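Local coordinates for fasciclin I (Drosophila melanogaster, PDB 1O70), which acts as a neural cell adhesion molecule, probably held at the cell surface by a GPI anchor and built from repeated FAS1 domains, at residues R25-V30 with L51-E56. Residues are numbered along the deposited sequence; the frame is centred on the assembly and turned at random.
Sequences RKFYEV and LAPSNE. With SO4 (sulfate ion), chain D.
Asn55 meets Arg25 and Lys26 around a sulfate ion, and the anion, probably from the crystallisation liquor, bridges segments that share no direct hydrogen bond. Arg25 presents the edge of its guanidinium, with the sulfur in plane. NH2 of Arg25 bonds to sulfate O1 at 2.9 Å along a fairly straight path (152°), while NH1 and NH2 both reach O4 through weaker, more bent bonds. ND2 of Asn55 lies over one guanidinium face, 3.5 Å from NH2 of Arg25. An amide suits this place, since ND2 gives weak bonds to both sulfate O1 and the Gly22 carbonyl. Lys26 starts toward residues 51-56, its CB beside Asn55 ND2, then bends at chi2 (64°), and its long chain carries NZ to sulfate O3 at 3.1 Å. One turn on, OE2 of Glu29 is 3.1 Å from NH1 of Arg25, a salt bridge whose hydrogen bond is bent and weak.

Below, the packing is apolar. The Phe27 ring meets Pro53 obliquely, CD1 to CD at 4.0 Å, and small Ala52 lets Phe27 CB come within 4.4 Å of its CB; Leu77 packs on the Phe27 side chain. Ser54 OG caps Ala57 N, starting helix 55-60. The axes of residues 25-30 and 51-53, on helix 21-33 and strand 48-53 of the third FAS1 domain, cross at 91°. Beside this apolar base, two cationic groups and an amide accept an adventitious anion, which probably offsets their charge.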
ATOM      1  N   ARG A  25      26.330  -1.939   4.154  1.00 38.24           N
ATOM      2  CA  ARG A  25      26.901  -1.712   5.471  1.00 38.71           C
ATOM      3  C   ARG A  25      25.951  -0.866   6.302  1.00 38.10           C
ATOM      4  O   ARG A  25      25.831  -1.056   7.514  1.00 36.89           O
ATOM      5  CB  ARG A  25      28.258  -1.014   5.382  1.00 38.06           C
ATOM      6  CG  ARG A  25      28.160   0.395   4.888  1.00 43.10           C
ATOM      7  CD  ARG A  25      29.172   1.302   5.564  1.00 44.19           C
ATOM      8  NE  ARG A  25      28.999   2.668   5.083  1.00 45.09           N
ATOM      9  CZ  ARG A  25      28.090   3.519   5.550  1.00 45.73           C
ATOM     10  NH1 ARG A  25      27.271   3.156   6.530  1.00 45.53           N
ATOM     11  NH2 ARG A  25      27.978   4.723   5.007  1.00 44.23           N
ATOM     12  N   LYS A  26      25.280   0.073   5.642  1.00 38.23           N
ATOM     13  CA  LYS A  26      24.331   0.959   6.308  1.00 38.19           C
ATOM     14  C   LYS A  26      23.133   0.145   6.792  1.00 38.29           C
ATOM     15  O   LYS A  26      22.651   0.341   7.913  1.00 37.77           O
ATOM     16  CB  LYS A  26      23.858   2.045   5.343  1.00 40.07           C
ATOM     17  CG  LYS A  26      22.863   3.017   5.943  1.00 42.14           C
ATOM     18  CD  LYS A  26      23.493   3.816   7.070  1.00 43.55           C
ATOM     19  CE  LYS A  26      22.501   4.796   7.673  1.00 44.35           C
ATOM     20  NZ  LYS A  26      23.151   5.666   8.696  1.00 45.75           N
ATOM     21  N   PHE A  27      22.664  -0.774   5.947  1.00 36.96           N
ATOM     22  CA  PHE A  27      21.537  -1.617   6.306  1.00 35.75           C
ATOM     23  C   PHE A  27      21.889  -2.346   7.600  1.00 36.60           C
ATOM     24  O   PHE A  27      21.094  -2.384   8.540  1.00 38.14           O
ATOM     25  CB  PHE A  27      21.233  -2.626   5.191  1.00 33.68           C
ATOM     26  CG  PHE A  27      19.997  -3.464   5.442  1.00 31.56           C
ATOM     27  CD1 PHE A  27      18.724  -2.952   5.200  1.00 31.22           C
ATOM     28  CD2 PHE A  27      20.106  -4.767   5.920  1.00 32.12           C
ATOM     29  CE1 PHE A  27      17.574  -3.732   5.430  1.00 29.47           C
ATOM     30  CE2 PHE A  27      18.967  -5.556   6.155  1.00 32.12           C
ATOM     31  CZ  PHE A  27      17.702  -5.039   5.909  1.00 30.21           C
ATOM     32  N   TYR A  28      23.094  -2.906   7.662  1.00 36.39           N
ATOM     33  CA  TYR A  28      23.506  -3.631   8.859  1.00 36.39           C
ATOM     34  C   TYR A  28      23.737  -2.699  10.041  1.00 36.91           C
ATOM     35  O   TYR A  28      23.494  -3.072  11.190  1.00 37.29           O
ATOM     36  CB  TYR A  28      24.755  -4.462   8.569  1.00 34.89           C
ATOM     37  CG  TYR A  28      24.500  -5.588   7.598  1.00 34.59           C
ATOM     38  CD1 TYR A  28      25.391  -5.843   6.551  1.00 33.58           C
ATOM     39  CD2 TYR A  28      23.367  -6.406   7.722  1.00 32.80           C
ATOM     40  CE1 TYR A  28      25.172  -6.876   5.649  1.00 30.29           C
ATOM     41  CE2 TYR A  28      23.138  -7.447   6.821  1.00 32.34           C
ATOM     42  CZ  TYR A  28      24.054  -7.675   5.784  1.00 32.21           C
ATOM     43  OH  TYR A  28      23.868  -8.713   4.896  1.00 30.27           O
ATOM     44  N   GLU A  29      24.198  -1.485   9.772  1.00 37.22           N
ATOM     45  CA  GLU A  29      24.388  -0.540  10.857  1.00 38.75           C
ATOM     46  C   GLU A  29      23.026  -0.259  11.475  1.00 38.34           C
ATOM     47  O   GLU A  29      22.882  -0.256  12.697  1.00 38.17           O
ATOM     48  CB  GLU A  29      25.019   0.747  10.347  1.00 40.95           C
ATOM     49  CG  GLU A  29      26.525   0.734  10.433  1.00 42.55           C
ATOM     50  CD  GLU A  29      27.133   1.961   9.826  1.00 45.73           C
ATOM     51  OE1 GLU A  29      26.561   3.061  10.021  1.00 47.46           O
ATOM     52  OE2 GLU A  29      28.183   1.833   9.155  1.00 48.32           O
ATOM     53  N   VAL A  30      22.019  -0.039  10.633  1.00 38.02           N
ATOM     54  CA  VAL A  30      20.678   0.209  11.142  1.00 36.54           C
ATOM     55  C   VAL A  30      20.222  -0.981  11.983  1.00 37.25           C
ATOM     56  O   VAL A  30      19.597  -0.805  13.033  1.00 38.59           O
ATOM     57  CB  VAL A  30      19.659   0.455  10.003  1.00 35.27           C
ATOM     58  CG1 VAL A  30      18.241   0.518  10.572  1.00 32.16           C
ATOM     59  CG2 VAL A  30      19.986   1.768   9.292  1.00 32.29           C
ATOM     60  N   LEU A  51      16.141  -5.967   0.380  1.00 26.22           N
ATOM     61  CA  LEU A  51      15.988  -4.754  -0.415  1.00 25.17           C
ATOM     62  C   LEU A  51      16.674  -3.714   0.444  1.00 25.39           C
ATOM     63  O   LEU A  51      16.097  -3.229   1.415  1.00 26.52           O
ATOM     64  CB  LEU A  51      14.510  -4.385  -0.607  1.00 22.54           C
ATOM     65  CG  LEU A  51      13.620  -5.408  -1.333  1.00 25.03           C
ATOM     66  CD1 LEU A  51      12.277  -4.757  -1.665  1.00 24.59           C
ATOM     67  CD2 LEU A  51      14.288  -5.883  -2.629  1.00 21.68           C
ATOM     68  N   ALA A  52      17.923  -3.399   0.113  1.00 25.22           N
ATOM     69  CA  ALA A  52      18.686  -2.437   0.889  1.00 26.22           C
ATOM     70  C   ALA A  52      18.571  -1.023   0.341  1.00 26.87           C
ATOM     71  O   ALA A  52      18.975  -0.748  -0.787  1.00 28.53           O
ATOM     72  CB  ALA A  52      20.149  -2.856   0.942  1.00 25.77           C
ATOM     73  N   PRO A  53      17.998  -0.111   1.134  1.00 26.03           N
ATOM     74  CA  PRO A  53      17.847   1.282   0.702  1.00 27.75           C
ATOM     75  C   PRO A  53      19.230   1.888   0.503  1.00 29.67           C
ATOM     76  O   PRO A  53      20.155   1.579   1.258  1.00 29.84           O
ATOM     77  CB  PRO A  53      17.133   1.945   1.880  1.00 25.41           C
ATOM     78  CG  PRO A  53      16.386   0.819   2.516  1.00 25.25           C
ATOM     79  CD  PRO A  53      17.346  -0.336   2.434  1.00 24.20           C
ATOM     80  N   SER A  54      19.375   2.743  -0.507  1.00 30.27           N
ATOM     81  CA  SER A  54      20.653   3.402  -0.763  1.00 32.27           C
ATOM     82  C   SER A  54      20.946   4.299   0.430  1.00 34.15           C
ATOM     83  O   SER A  54      20.043   4.616   1.201  1.00 34.21           O
ATOM     84  CB  SER A  54      20.565   4.271  -2.010  1.00 31.05           C
ATOM     85  OG  SER A  54      19.697   5.360  -1.763  1.00 34.07           O
ATOM     86  N   ASN A  55      22.200   4.714   0.584  1.00 37.29           N
ATOM     87  CA  ASN A  55      22.569   5.584   1.696  1.00 38.90           C
ATOM     88  C   ASN A  55      21.840   6.910   1.582  1.00 40.30           C
ATOM     89  O   ASN A  55      21.504   7.538   2.587  1.00 40.77           O
ATOM     90  CB  ASN A  55      24.073   5.829   1.698  1.00 39.55           C
ATOM     91  CG  ASN A  55      24.858   4.557   1.526  1.00 40.97           C
ATOM     92  OD1 ASN A  55      24.913   3.986   0.432  1.00 42.84           O
ATOM     93  ND2 ASN A  55      25.458   4.088   2.610  1.00 39.67           N
ATOM     94  N   GLU A  56      21.605   7.330   0.344  1.00 42.05           N
ATOM     95  CA  GLU A  56      20.911   8.577   0.078  1.00 45.04           C
ATOM     96  C   GLU A  56      19.455   8.422   0.505  1.00 46.53           C
ATOM     97  O   GLU A  56      18.798   9.391   0.886  1.00 45.16           O
ATOM     98  CB  GLU A  56      20.990   8.906  -1.410  1.00 48.39           C
ATOM     99  CG  GLU A  56      20.460  10.280  -1.777  1.00 54.47           C
ATOM    100  CD  GLU A  56      20.571  10.564  -3.267  1.00 58.98           C
ATOM    101  OE1 GLU A  56      21.691  10.424  -3.827  1.00 58.75           O
ATOM    102  OE2 GLU A  56      19.536  10.940  -3.875  1.00 62.49           O
TER
HETATM  103  S   SO4 D1627      26.124   6.973   6.412  1.00 83.17           S
HETATM  104  O1  SO4 D1627      25.515   6.323   5.232  1.00 83.14           O
HETATM  105  O2  SO4 D1627      27.141   7.948   5.979  1.00 83.14           O
HETATM  106  O3  SO4 D1627      25.073   7.655   7.189  1.00 83.17           O
HETATM  107  O4  SO4 D1627      26.761   5.948   7.266  1.00 82.82           O